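Local coordinates for tryptophan synthase alpha chain (Campylobacter jejuni, PDB 3THA), which probably cleaves indoleglycerol phosphate into indole and glyceraldehyde 3-phosphate as the alpha subunit of tryptophan synthase, in the last step of tryptophan biosynthesis, at residues B[66-70]-B[71-75]; B[76-79]-B[80-84]; B[98-102]-B[103-107]; B[110-114]-B[115-119]; B[237-240]-B[241-244]. All coordinates share one frame; numbering follows the deposited sequence.

Contact 1 of 5, residues B[66-70]-B[71-75]; sequences KIALD and QGVDI
Ala-68 and Leu-69, in the last turn of helix 60-70, take back the N-H groups of Val-73 and Gly-72 as the chain leaves the helix: Val-73 N lies 2.9 Å from Ala-68 O, and Gly-72 N lies 2.9 Å from Leu-69 O. The second bond comes in above the carbonyl plane, 70° out of it. Crossed bonds of this kind around a residue of positive phi make a Schellman motif, with Gly-72 at the turning point; its phi of 102° is one that glycine readily adopts. Gln-71 N adds a weak bond to Ala-68 O at 3.2 Å. The apolar part of the motif is the pair across the turn, Ala-68 CB and Val-73 CB, 4.0 Å apart. With Val-73 CG1 anti to the backbone N (chi1 -174°), the other branch, CG2, lies 3.5 Å from Ala-68 O. Leu-69 CD2 lies 4.1 Å from Val-73 O. One turn back along the helix, Lys-66 makes a salt bridge with Asp-53 and a cation-pi contact with Phe-206 of the second subunit. Downstream, Asp-74 is the N-cap of helix 75-83.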
loop_
_atom_site.group_PDB
_atom_site.type_symbol
_atom_site.label_atom_id
_atom_site.label_comp_id
_atom_site.label_asym_id
_atom_site.label_seq_id
_atom_site.Cartn_x
_atom_site.Cartn_y
_atom_site.Cartn_z
ATOM N N LYS B 66 7.887 -8.236 -4.686
ATOM C CA LYS B 66 7.719 -9.391 -5.556
ATOM C C LYS B 66 9.056 -10.062 -5.669
ATOM O O LYS B 66 9.178 -11.301 -5.592
ATOM C CB LYS B 66 7.208 -9.035 -6.964
ATOM C CG LYS B 66 6.031 -8.054 -7.042
ATOM C CD LYS B 66 5.232 -8.406 -8.279
ATOM C CE LYS B 66 4.098 -7.427 -8.591
ATOM N NZ LYS B 66 3.239 -6.918 -7.445
ATOM N N ILE B 67 10.084 -9.243 -5.843
ATOM C CA ILE B 67 11.427 -9.794 -5.962
ATOM C C ILE B 67 11.779 -10.587 -4.719
ATOM O O ILE B 67 12.232 -11.724 -4.831
ATOM C CB ILE B 67 12.473 -8.736 -6.281
ATOM C CG1 ILE B 67 12.216 -8.175 -7.699
ATOM C CG2 ILE B 67 13.850 -9.372 -6.269
ATOM C CD1 ILE B 67 12.623 -6.704 -7.932
ATOM N N ALA B 68 11.531 -10.023 -3.531
ATOM C CA ALA B 68 11.838 -10.742 -2.322
ATOM C C ALA B 68 11.054 -12.052 -2.324
ATOM O O ALA B 68 11.631 -13.130 -2.019
ATOM C CB ALA B 68 11.474 -9.913 -1.099
ATOM N N LEU B 69 9.757 -11.955 -2.669
ATOM C CA LEU B 69 8.835 -13.097 -2.562
ATOM C C LEU B 69 9.209 -14.254 -3.467
ATOM O O LEU B 69 9.270 -15.398 -3.013
ATOM C CB LEU B 69 7.359 -12.714 -2.795
ATOM C CG LEU B 69 6.672 -11.916 -1.696
ATOM C CD1 LEU B 69 5.342 -11.377 -2.258
ATOM C CD2 LEU B 69 6.475 -12.745 -0.427
ATOM N N ASP B 70 9.484 -13.983 -4.731
ATOM C CA ASP B 70 9.857 -15.090 -5.627
ATOM C C ASP B 70 11.285 -15.621 -5.366
ATOM O O ASP B 70 11.655 -16.711 -5.816
ATOM C CB ASP B 70 9.732 -14.678 -7.081
ATOM C CG ASP B 70 11.021 -14.168 -7.626
ATOM O OD1 ASP B 70 11.446 -14.671 -8.691
ATOM O OD2 ASP B 70 11.622 -13.285 -6.969
ATOM N N GLN B 71 12.065 -14.813 -4.652
ATOM C CA GLN B 71 13.413 -15.100 -4.283
ATOM C C GLN B 71 13.294 -15.979 -3.011
ATOM O O GLN B 71 14.264 -16.627 -2.574
ATOM C CB GLN B 71 14.068 -13.744 -4.051
ATOM C CG GLN B 71 15.478 -13.687 -3.645
ATOM C CD GLN B 71 16.473 -13.937 -4.764
ATOM O OE1 GLN B 71 16.309 -13.503 -5.910
ATOM N NE2 GLN B 71 17.528 -14.623 -4.421
ATOM N N GLY B 72 12.082 -16.017 -2.427
ATOM C CA GLY B 72 11.751 -17.019 -1.402
ATOM C C GLY B 72 11.808 -16.439 -0.012
ATOM O O GLY B 72 11.599 -17.163 0.963
ATOM N N VAL B 73 12.069 -15.127 0.063
ATOM C CA VAL B 73 12.125 -14.372 1.335
ATOM C C VAL B 73 10.759 -14.226 2.036
ATOM O O VAL B 73 9.903 -13.385 1.650
ATOM C CB VAL B 73 12.772 -12.965 1.162
ATOM C CG1 VAL B 73 12.944 -12.291 2.496
ATOM C CG2 VAL B 73 14.140 -13.069 0.467
ATOM N N ASP B 74 10.593 -15.032 3.090
ATOM C CA ASP B 74 9.441 -14.965 3.969
ATOM C C ASP B 74 9.896 -14.583 5.378
ATOM O O ASP B 74 11.116 -14.478 5.651
ATOM C CB ASP B 74 8.657 -16.296 3.951
ATOM C CG ASP B 74 9.538 -17.535 4.214
ATOM O OD1 ASP B 74 10.742 -17.395 4.577
ATOM O OD2 ASP B 74 9.012 -18.675 4.052
ATOM N N ILE B 75 8.934 -14.380 6.281
ATOM C CA ILE B 75 9.262 -13.838 7.576
ATOM C C ILE B 75 10.195 -14.804 8.302
ATOM O O ILE B 75 11.045 -14.396 9.110
ATOM C CB ILE B 75 7.984 -13.443 8.375
ATOM C CG1 ILE B 75 8.327 -12.963 9.795
ATOM C CG2 ILE B 75 6.923 -14.557 8.347
ATOM C CD1 ILE B 75 9.011 -11.562 9.866
#

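Contact 2 of 5, residues B[76-79]-B[80-84]; sequences HSVF and ELLAR
Val-78 and Leu-82 stand one turn apart on helix 75-83, which belongs to the outer layer of the (beta/alpha)8, or TIM, barrel. Their side chains lie side by side and point the same way, touching through Val-78 CG1 and Leu-82 CD1 at 4.0 Å. Val-78 carries CG1 anti to its own N (chi1 169°), whereas Leu-82 turns CG beside its N (chi1 -73°), and these two choices bring the branches together. Beneath them the backbone bond from Leu-82 N to Val-78 O, 2.8 Å long, is nearly straight at 171°. The preceding turn is held by Glu-80 N on His-76 O at 3.0 Å; towards the end of the helix the bonding slackens, and Ala-83 N makes a weak bond of 3.4 Å to Phe-79 O.

Further out, strand 90-94 receives the apolar face: Val-78 and Leu-82 both rest on Phe-93, and Leu-82 also touches Leu-91. Leu-81 looks to another neighbour, helix 27-35, where it meets Leu-27 and Leu-34. That helix also supplies Glu-31, whose OE1 forms a salt bridge with Arg-84 NE; one face of the guanidinium lies over Leu-81 CA. Ser-77 OG is taken up by Asp-74 O, one turn earlier. Ser-77 O is gripped twice, by Leu-81 N at 2.8 Å and by a water that donates to it, also at 2.8 Å, while accepting from Arg-84 NH1, at a modelled 2.5 Å that is doubtfully short.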
loop_
_atom_site.group_PDB
_atom_site.type_symbol
_atom_site.label_atom_id
_atom_site.label_comp_id
_atom_site.label_asym_id
_atom_site.label_seq_id
_atom_site.Cartn_x
_atom_site.Cartn_y
_atom_site.Cartn_z
ATOM N N HIS B 76 10.093 -16.083 7.953
ATOM C CA HIS B 76 10.896 -17.096 8.606
ATOM C C HIS B 76 12.362 -16.864 8.338
ATOM O O HIS B 76 13.169 -16.920 9.271
ATOM C CB HIS B 76 10.482 -18.497 8.175
ATOM C CG HIS B 76 9.033 -18.780 8.408
ATOM N ND1 HIS B 76 8.556 -19.245 9.612
ATOM C CD2 HIS B 76 7.949 -18.606 7.606
ATOM C CE1 HIS B 76 7.239 -19.374 9.533
ATOM N NE2 HIS B 76 6.844 -18.981 8.332
ATOM N N SER B 77 12.692 -16.572 7.073
ATOM C CA SER B 77 14.075 -16.394 6.679
ATOM C C SER B 77 14.621 -15.023 7.154
ATOM O O SER B 77 15.817 -14.911 7.477
ATOM C CB SER B 77 14.267 -16.643 5.191
ATOM O OG SER B 77 13.756 -15.590 4.409
ATOM N N VAL B 78 13.737 -14.022 7.248
ATOM C CA VAL B 78 14.027 -12.743 7.955
ATOM C C VAL B 78 14.380 -12.938 9.437
ATOM O O VAL B 78 15.437 -12.484 9.905
ATOM C CB VAL B 78 12.870 -11.734 7.817
ATOM C CG1 VAL B 78 13.050 -10.528 8.760
ATOM C CG2 VAL B 78 12.732 -11.280 6.355
ATOM N N PHE B 79 13.504 -13.610 10.181
ATOM C CA PHE B 79 13.821 -13.948 11.556
ATOM C C PHE B 79 15.185 -14.663 11.628
ATOM O O PHE B 79 16.027 -14.341 12.498
ATOM C CB PHE B 79 12.715 -14.794 12.170
ATOM C CG PHE B 79 11.508 -14.006 12.602
ATOM C CD1 PHE B 79 11.646 -12.723 13.175
ATOM C CD2 PHE B 79 10.227 -14.563 12.492
ATOM C CE1 PHE B 79 10.517 -11.995 13.624
ATOM C CE2 PHE B 79 9.099 -13.852 12.934
ATOM C CZ PHE B 79 9.256 -12.551 13.495
ATOM N N GLU B 80 15.413 -15.606 10.703
ATOM C CA GLU B 80 16.713 -16.318 10.634
ATOM C C GLU B 80 17.887 -15.361 10.385
ATOM O O GLU B 80 18.943 -15.514 10.952
ATOM C CB GLU B 80 16.701 -17.413 9.564
ATOM C CG GLU B 80 16.202 -18.756 10.044
ATOM C CD GLU B 80 16.245 -19.808 8.933
ATOM O OE1 GLU B 80 15.156 -20.109 8.369
ATOM O OE2 GLU B 80 17.369 -20.301 8.603
ATOM N N LEU B 81 17.660 -14.363 9.550
ATOM C CA LEU B 81 18.624 -13.323 9.243
ATOM C C LEU B 81 18.928 -12.363 10.387
ATOM O O LEU B 81 20.094 -12.034 10.633
ATOM C CB LEU B 81 18.093 -12.512 8.066
ATOM C CG LEU B 81 18.793 -11.209 7.742
ATOM C CD1 LEU B 81 20.214 -11.503 7.281
ATOM C CD2 LEU B 81 17.985 -10.559 6.667
ATOM N N LEU B 82 17.884 -11.885 11.046
ATOM C CA LEU B 82 18.035 -11.029 12.222
ATOM C C LEU B 82 18.887 -11.630 13.324
ATOM O O LEU B 82 19.515 -10.895 14.061
ATOM C CB LEU B 82 16.680 -10.631 12.775
ATOM C CG LEU B 82 16.036 -9.618 11.853
ATOM C CD1 LEU B 82 14.596 -9.410 12.272
ATOM C CD2 LEU B 82 16.849 -8.298 11.878
ATOM N N ALA B 83 18.951 -12.959 13.397
ATOM C CA ALA B 83 19.689 -13.634 14.461
ATOM C C ALA B 83 21.164 -13.661 14.146
ATOM O O ALA B 83 21.979 -13.774 15.056
ATOM C CB ALA B 83 19.190 -15.028 14.649
ATOM N N ARG B 84 21.520 -13.570 12.866
ATOM C CA ARG B 84 22.934 -13.500 12.522
ATOM C C ARG B 84 23.506 -12.087 12.390
ATOM O O ARG B 84 24.641 -11.923 11.995
ATOM C CB ARG B 84 23.314 -14.384 11.320
ATOM C CG ARG B 84 22.203 -14.870 10.446
ATOM C CD ARG B 84 22.773 -15.703 9.285
ATOM N NE ARG B 84 22.166 -15.262 8.037
ATOM C CZ ARG B 84 21.014 -15.716 7.582
ATOM N NH1 ARG B 84 20.506 -15.232 6.446
ATOM N NH2 ARG B 84 20.370 -16.654 8.255
HETATM O O HOH W 1 18.204 -16.146 6.586
#

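Contact 3 of 5, residues B[98-102]-B[103-107]; sequences NLIFS and YGLEK
Gly-104 N reaches back to two carbonyls of helix 97-103: a bond of 3.0 Å to Ile-100 O, lying nearly along the C=O axis, and a weak one of 3.4 Å to Phe-101 O. Just before it, Tyr-103 N continues the helical pattern with 3.2 Å to Leu-99 O. Positive phi at Gly-104 (105°), a value that glycine readily adopts, then turns the chain away.

Across the turn Ile-100 and Leu-105 meet at about a right angle. The Ile-100 branch that touches is CG2, anti to the backbone N, and it lies 3.8 Å from Leu-105 CD1; the same methyl of Leu-105 comes within 4.1 Å of Phe-101 N. Tyr-103 sets its CB 3.5 Å from Ile-100 O, and its ring presents an edge to the backbone of Lys-107, with Lys-107 C in the ring plane. Asn-98 meets the second subunit, ND2 bonding to Glu-124 O there. Gly-104 is thus a glycine of positive phi that ends helix 97-103 and stands at the N-cap of helix 105-114, the two helices together linking strands 90-94 and 117-121 of the TIM barrel.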
loop_
_atom_site.group_PDB
_atom_site.type_symbol
_atom_site.label_atom_id
_atom_site.label_comp_id
_atom_site.label_asym_id
_atom_site.label_seq_id
_atom_site.Cartn_x
_atom_site.Cartn_y
_atom_site.Cartn_z
ATOM N N ASN B 98 -1.452 -8.622 7.776
ATOM C CA ASN B 98 -1.658 -9.954 7.255
ATOM C C ASN B 98 -0.473 -10.868 7.563
ATOM O O ASN B 98 -0.650 -12.060 7.774
ATOM C CB ASN B 98 -1.972 -9.941 5.761
ATOM C CG ASN B 98 -0.856 -9.292 4.896
ATOM O OD1 ASN B 98 0.337 -9.290 5.232
ATOM N ND2 ASN B 98 -1.259 -8.747 3.775
ATOM N N LEU B 99 0.736 -10.318 7.566
ATOM C CA LEU B 99 1.901 -11.081 7.885
ATOM C C LEU B 99 1.813 -11.531 9.359
ATOM O O LEU B 99 2.148 -12.683 9.704
ATOM C CB LEU B 99 3.139 -10.227 7.663
ATOM C CG LEU B 99 4.452 -11.011 7.616
ATOM C CD1 LEU B 99 5.509 -10.229 6.897
ATOM C CD2 LEU B 99 4.946 -11.331 8.964
ATOM N N ILE B 100 1.373 -10.609 10.216
ATOM C CA ILE B 100 1.353 -10.809 11.660
ATOM C C ILE B 100 0.278 -11.825 12.004
ATOM O O ILE B 100 0.573 -12.868 12.586
ATOM C CB ILE B 100 1.188 -9.460 12.421
ATOM C CG1 ILE B 100 2.373 -8.515 12.089
ATOM C CG2 ILE B 100 1.022 -9.675 13.942
ATOM C CD1 ILE B 100 2.477 -7.255 12.970
ATOM N N PHE B 101 -0.955 -11.536 11.613
ATOM C CA PHE B 101 -2.044 -12.495 11.694
ATOM C C PHE B 101 -1.730 -13.961 11.357
ATOM O O PHE B 101 -2.140 -14.870 12.080
ATOM C CB PHE B 101 -3.186 -12.029 10.810
ATOM C CG PHE B 101 -4.457 -12.777 11.027
ATOM C CD1 PHE B 101 -4.712 -13.959 10.317
ATOM C CD2 PHE B 101 -5.398 -12.302 11.939
ATOM C CE1 PHE B 101 -5.890 -14.671 10.525
ATOM C CE2 PHE B 101 -6.595 -12.979 12.150
ATOM C CZ PHE B 101 -6.847 -14.181 11.441
ATOM N N SER B 102 -1.050 -14.168 10.243
ATOM C CA SER B 102 -0.630 -15.487 9.746
ATOM C C SER B 102 0.366 -16.211 10.662
ATOM O O SER B 102 0.283 -17.427 10.872
ATOM C CB SER B 102 0.035 -15.317 8.368
ATOM O OG SER B 102 1.045 -16.300 8.155
ATOM N N TYR B 103 1.327 -15.450 11.166
ATOM C CA TYR B 103 2.285 -15.960 12.106
ATOM C C TYR B 103 1.691 -16.299 13.463
ATOM O O TYR B 103 2.130 -17.269 14.073
ATOM C CB TYR B 103 3.379 -14.932 12.276
ATOM C CG TYR B 103 4.699 -15.529 12.640
ATOM C CD1 TYR B 103 5.447 -16.260 11.718
ATOM C CD2 TYR B 103 5.200 -15.351 13.905
ATOM C CE1 TYR B 103 6.675 -16.818 12.091
ATOM C CE2 TYR B 103 6.376 -15.867 14.273
ATOM C CZ TYR B 103 7.127 -16.589 13.380
ATOM O OH TYR B 103 8.309 -17.052 13.868
ATOM N N GLY B 104 0.671 -15.535 13.897
ATOM C CA GLY B 104 0.082 -15.587 15.249
ATOM C C GLY B 104 0.563 -14.369 16.002
ATOM O O GLY B 104 1.749 -14.111 16.037
ATOM N N LEU B 105 -0.337 -13.599 16.589
ATOM C CA LEU B 105 0.004 -12.286 17.140
ATOM C C LEU B 105 1.078 -12.284 18.244
ATOM O O LEU B 105 2.094 -11.537 18.182
ATOM C CB LEU B 105 -1.236 -11.622 17.664
ATOM C CG LEU B 105 -1.914 -10.469 16.941
ATOM C CD1 LEU B 105 -2.291 -10.780 15.468
ATOM C CD2 LEU B 105 -3.155 -10.150 17.777
ATOM N N GLU B 106 0.833 -13.126 19.243
ATOM C CA GLU B 106 1.769 -13.369 20.311
ATOM C C GLU B 106 3.109 -13.910 19.790
ATOM O O GLU B 106 4.163 -13.322 20.073
ATOM C CB GLU B 106 1.123 -14.323 21.332
ATOM C CG GLU B 106 2.034 -14.833 22.384
ATOM C CD GLU B 106 1.283 -15.134 23.659
ATOM O OE1 GLU B 106 0.761 -16.277 23.808
ATOM O OE2 GLU B 106 1.224 -14.216 24.516
ATOM N N LYS B 107 3.080 -15.023 19.048
ATOM C CA LYS B 107 4.314 -15.628 18.528
ATOM C C LYS B 107 5.222 -14.580 17.831
ATOM O O LYS B 107 6.449 -14.537 18.030
ATOM C CB LYS B 107 3.981 -16.775 17.541
ATOM C CG LYS B 107 3.941 -18.188 18.111
ATOM C CD LYS B 107 2.738 -18.449 19.040
ATOM C CE LYS B 107 2.894 -19.779 19.835
ATOM N NZ LYS B 107 1.857 -19.974 20.919
#

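Contact 4 of 5, residues B[110-114]-B[115-119]; sequences KKAKS and LGICA
A Schellman motif closes helix 105-114, with Gly-116 (phi 74°) as its C-prime residue. Ile-117 N returns to Ala-112 O at 3.0 Å and Gly-116 N to Lys-113 O at 3.3 Å, the latter N-H arriving from above the carbonyl plane. Leu-115 N divides itself between Lys-111 O and Ala-112 O, two weak bonds of 3.1 and 3.2 Å. Lys-111 O has a second donor in Ser-114 OG, 2.8 Å away. Ser-114 places this hydroxyl between its backbone N and carbonyl carbon (chi1 62°), the crowded position, from which it can fold back over the last helical turn.

The motif performs the helix-to-strand turn of a beta/alpha barrel, delivering the chain into strand 117-121, whose Cys-118 bonds through its backbone to Leu-91 of the neighbouring parallel strand. On the buried side, Ala-112 CB sits 3.9 Å from Ile-117 CB, and both residues rest on Phe-93 of strand 90-94. A second apolar contact lies nearer the surface: Lys-111 and Leu-115 run side by side in the same direction, with Lys-111 CD only 3.5 Å from Leu-115 CD1. The bend at chi2 (-83°) brings Lys-111 CD alongside the leucine methyl. Lys-113 leads elsewhere, its ammonium donating to Asn-141 O.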
loop_
_atom_site.group_PDB
_atom_site.type_symbol
_atom_site.label_atom_id
_atom_site.label_comp_id
_atom_site.label_asym_id
_atom_site.label_seq_id
_atom_site.Cartn_x
_atom_site.Cartn_y
_atom_site.Cartn_z
ATOM N N LYS B 110 6.745 -11.626 20.421
ATOM C CA LYS B 110 7.808 -12.202 21.236
ATOM C C LYS B 110 9.062 -12.427 20.384
ATOM O O LYS B 110 10.163 -12.029 20.760
ATOM C CB LYS B 110 7.319 -13.514 21.857
ATOM C CG LYS B 110 8.408 -14.390 22.461
ATOM C CD LYS B 110 7.758 -15.442 23.347
ATOM C CE LYS B 110 8.749 -16.480 23.860
ATOM N NZ LYS B 110 8.239 -17.114 25.133
ATOM N N LYS B 111 8.886 -13.066 19.231
ATOM C CA LYS B 111 10.004 -13.279 18.332
ATOM C C LYS B 111 10.715 -11.985 17.966
ATOM O O LYS B 111 11.936 -11.873 18.141
ATOM C CB LYS B 111 9.569 -14.028 17.083
ATOM C CG LYS B 111 10.286 -15.347 16.956
ATOM C CD LYS B 111 11.630 -15.073 16.329
ATOM C CE LYS B 111 12.190 -16.281 15.594
ATOM N NZ LYS B 111 12.607 -17.401 16.504
ATOM N N ALA B 112 9.951 -11.026 17.449
ATOM C CA ALA B 112 10.482 -9.723 17.102
ATOM C C ALA B 112 11.315 -9.136 18.252
ATOM O O ALA B 112 12.436 -8.640 18.038
ATOM C CB ALA B 112 9.373 -8.822 16.751
ATOM N N LYS B 113 10.806 -9.253 19.477
ATOM C CA LYS B 113 11.477 -8.686 20.655
ATOM C C LYS B 113 12.747 -9.438 21.033
ATOM O O LYS B 113 13.734 -8.831 21.446
ATOM C CB LYS B 113 10.514 -8.614 21.849
ATOM C CG LYS B 113 11.123 -8.147 23.200
ATOM C CD LYS B 113 11.410 -6.639 23.204
ATOM C CE LYS B 113 11.719 -6.106 24.598
ATOM N NZ LYS B 113 11.907 -4.623 24.562
ATOM N N SER B 114 12.729 -10.757 20.904
ATOM C CA SER B 114 13.928 -11.527 21.219
ATOM C C SER B 114 15.019 -11.235 20.205
ATOM O O SER B 114 16.198 -11.431 20.490
ATOM C CB SER B 114 13.635 -13.023 21.286
ATOM O OG SER B 114 13.172 -13.518 20.046
ATOM N N LEU B 115 14.629 -10.723 19.035
ATOM C CA LEU B 115 15.586 -10.426 17.987
ATOM C C LEU B 115 15.967 -8.966 17.891
ATOM O O LEU B 115 16.401 -8.532 16.821
ATOM C CB LEU B 115 15.086 -10.949 16.625
ATOM C CG LEU B 115 15.227 -12.485 16.685
ATOM C CD1 LEU B 115 14.465 -13.142 15.599
ATOM C CD2 LEU B 115 16.707 -13.008 16.732
ATOM N N GLY B 116 15.767 -8.217 18.977
ATOM C CA GLY B 116 16.139 -6.795 19.041
ATOM C C GLY B 116 15.282 -5.774 18.280
ATOM O O GLY B 116 15.644 -4.577 18.171
ATOM N N ILE B 117 14.170 -6.222 17.720
ATOM C CA ILE B 117 13.188 -5.299 17.173
ATOM C C ILE B 117 12.520 -4.552 18.344
ATOM O O ILE B 117 12.108 -5.167 19.345
ATOM C CB ILE B 117 12.124 -6.042 16.349
ATOM C CG1 ILE B 117 12.794 -6.921 15.263
ATOM C CG2 ILE B 117 11.032 -5.056 15.849
ATOM C CD1 ILE B 117 13.228 -6.222 13.942
ATOM N N CYS B 118 12.411 -3.231 18.212
ATOM C CA CYS B 118 11.964 -2.389 19.321
ATOM C C CYS B 118 10.617 -1.746 19.040
ATOM O O CYS B 118 10.043 -1.143 19.943
ATOM C CB CYS B 118 13.015 -1.302 19.612
ATOM S SG CYS B 118 13.037 -0.016 18.340
ATOM N N ALA B 119 10.119 -1.845 17.796
ATOM C CA ALA B 119 8.829 -1.230 17.416
ATOM C C ALA B 119 8.240 -1.780 16.126
ATOM O O ALA B 119 8.976 -2.223 15.241
ATOM C CB ALA B 119 8.983 0.254 17.285
#

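Contact 5 of 5, residues B[237-240]-B[241-244]; sequences GNLD and IIMK
Asn-238 and Ile-241 make the tight part of this helix start. Their side chains cross at about a right angle, bringing the carboxamide against the isoleucine: Asn-238 CG is 3.4 Å from Ile-241 CG1, and Asn-238 ND2 is 3.4 Å from Ile-241 CD1. With CG anti to the backbone N (chi1 -162°), Asn-238 aims OD1 at the first turn of helix 239-248, where it accepts weakly from Asp-240 N at 2.8 Å and from Ile-241 N at 3.3 Å. The backbone carbonyl of the same residue is a weak second acceptor for Ile-241 N and begins the regular helical pattern, Ile-242 N lying 3.0 Å from Asn-238 O with an almost straight N-H (176°).

Packing is looser on the inner side. Leu-239 CD2 and the selenium of Met-243, modelled as selenomethionine, are 4.1 Å apart, and Leu-239 CG stands 4.4 Å from Ile-242 CD1. Leu-239 and Ile-242 touch Ala-32 and Thr-29 of helix 27-35, while Met-243 packs on Arg-36 and Ser-40. The solvent side carries Asp-240 and Lys-244, joined across the turn by the bond from Lys-244 N to Asp-240 O. Asp-240 OD2 forms a salt bridge with Arg-36. Asn-238 is therefore the N-cap, its amide oxygen accepting from two first-turn N-H groups ahead of the regular i to i-4 pattern, and the carboxylate of Asp-240 would probably interact favourably with the positive end of the helix dipole.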
loop_
_atom_site.group_PDB
_atom_site.type_symbol
_atom_site.label_atom_id
_atom_site.label_comp_id
_atom_site.label_asym_id
_atom_site.label_seq_id
_atom_site.Cartn_x
_atom_site.Cartn_y
_atom_site.Cartn_z
ATOM N N GLY B 237 23.763 -3.219 -8.215
ATOM C CA GLY B 237 24.373 -4.505 -7.938
ATOM C C GLY B 237 25.675 -4.301 -7.187
ATOM O O GLY B 237 26.719 -4.851 -7.607
ATOM N N ASN B 238 25.614 -3.519 -6.090
ATOM C CA ASN B 238 26.831 -2.998 -5.451
ATOM C C ASN B 238 26.615 -2.402 -4.099
ATOM O O ASN B 238 26.096 -1.312 -4.000
ATOM C CB ASN B 238 27.466 -1.909 -6.315
ATOM C CG ASN B 238 28.942 -1.630 -5.947
ATOM O OD1 ASN B 238 29.323 -1.551 -4.782
ATOM N ND2 ASN B 238 29.749 -1.454 -6.953
ATOM N N LEU B 239 27.094 -3.063 -3.060
ATOM C CA LEU B 239 26.867 -2.522 -1.750
ATOM C C LEU B 239 27.559 -1.182 -1.498
ATOM O O LEU B 239 27.039 -0.367 -0.761
ATOM C CB LEU B 239 27.219 -3.518 -0.655
ATOM C CG LEU B 239 25.975 -3.567 0.223
ATOM C CD1 LEU B 239 25.971 -4.839 1.013
ATOM C CD2 LEU B 239 25.829 -2.373 1.154
ATOM N N ASP B 240 28.719 -0.952 -2.089
ATOM C CA ASP B 240 29.426 0.292 -1.808
ATOM C C ASP B 240 28.693 1.495 -2.405
ATOM O O ASP B 240 28.789 2.611 -1.891
ATOM C CB ASP B 240 30.881 0.247 -2.352
ATOM C CG ASP B 240 31.627 -1.029 -1.956
ATOM O OD1 ASP B 240 32.254 -1.646 -2.837
ATOM O OD2 ASP B 240 31.569 -1.443 -0.778
ATOM N N ILE B 241 28.014 1.252 -3.524
ATOM C CA ILE B 241 27.227 2.261 -4.226
ATOM C C ILE B 241 25.938 2.473 -3.387
ATOM O O ILE B 241 25.599 3.606 -3.048
ATOM C CB ILE B 241 26.918 1.844 -5.724
ATOM C CG1 ILE B 241 28.189 1.607 -6.516
ATOM C CG2 ILE B 241 26.136 2.905 -6.462
ATOM C CD1 ILE B 241 27.955 1.217 -7.996
ATOM N N ILE B 242 25.257 1.393 -3.009
ATOM C CA ILE B 242 24.067 1.539 -2.162
ATOM C C ILE B 242 24.394 2.379 -0.960
ATOM O O ILE B 242 23.687 3.304 -0.628
ATOM C CB ILE B 242 23.525 0.223 -1.633
ATOM C CG1 ILE B 242 23.126 -0.685 -2.793
ATOM C CG2 ILE B 242 22.329 0.491 -0.764
ATOM C CD1 ILE B 242 22.752 -2.090 -2.348
HETATM N N MSE B 243 25.485 2.039 -0.314
HETATM C CA MSE B 243 26.015 2.778 0.814
HETATM C C MSE B 243 26.328 4.262 0.495
HETATM O O MSE B 243 25.943 5.152 1.248
HETATM C CB MSE B 243 27.286 2.065 1.268
HETATM C CG MSE B 243 27.519 2.016 2.732
HETATM SE SE MSE B 243 26.250 0.842 3.622
HETATM C CE MSE B 243 27.167 1.025 5.353
ATOM N N LYS B 244 27.053 4.526 -0.595
ATOM C CA LYS B 244 27.456 5.903 -0.929
ATOM C C LYS B 244 26.234 6.818 -1.133
ATOM O O LYS B 244 26.220 7.952 -0.669
ATOM C CB LYS B 244 28.435 5.942 -2.138
ATOM C CG LYS B 244 28.328 7.179 -3.075
ATOM C CD LYS B 244 29.146 7.021 -4.370
ATOM C CE LYS B 244 28.454 7.657 -5.568
ATOM N NZ LYS B 244 29.461 8.287 -6.477
#

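How the contacts relate
Contacts 1 to 4 form one continuous patch on the outer layer of the barrel. Val-73 CG1 meets Val-78 CG2 at 4.0 Å between contacts 1 and 2, and Ile-75 CB meets Leu-99 CD2 at 3.7 Å between contacts 1 and 3. Contact 2 joins contact 3 where Phe-79 CE2 approaches Tyr-103 CZ at 3.4 Å, and joins contact 4 through Leu-82 CD1 and Ile-117 CD1 at 3.9 Å. Those last two side chains lie about 11 and 9 Å from that of Glu-46, a predicted catalytic proton acceptor. Contacts 1 and 3 both reach the second subunit. Contact 5 stands apart, its nearest atoms about 11 Å from contact 2, although both pack on helix 27-35.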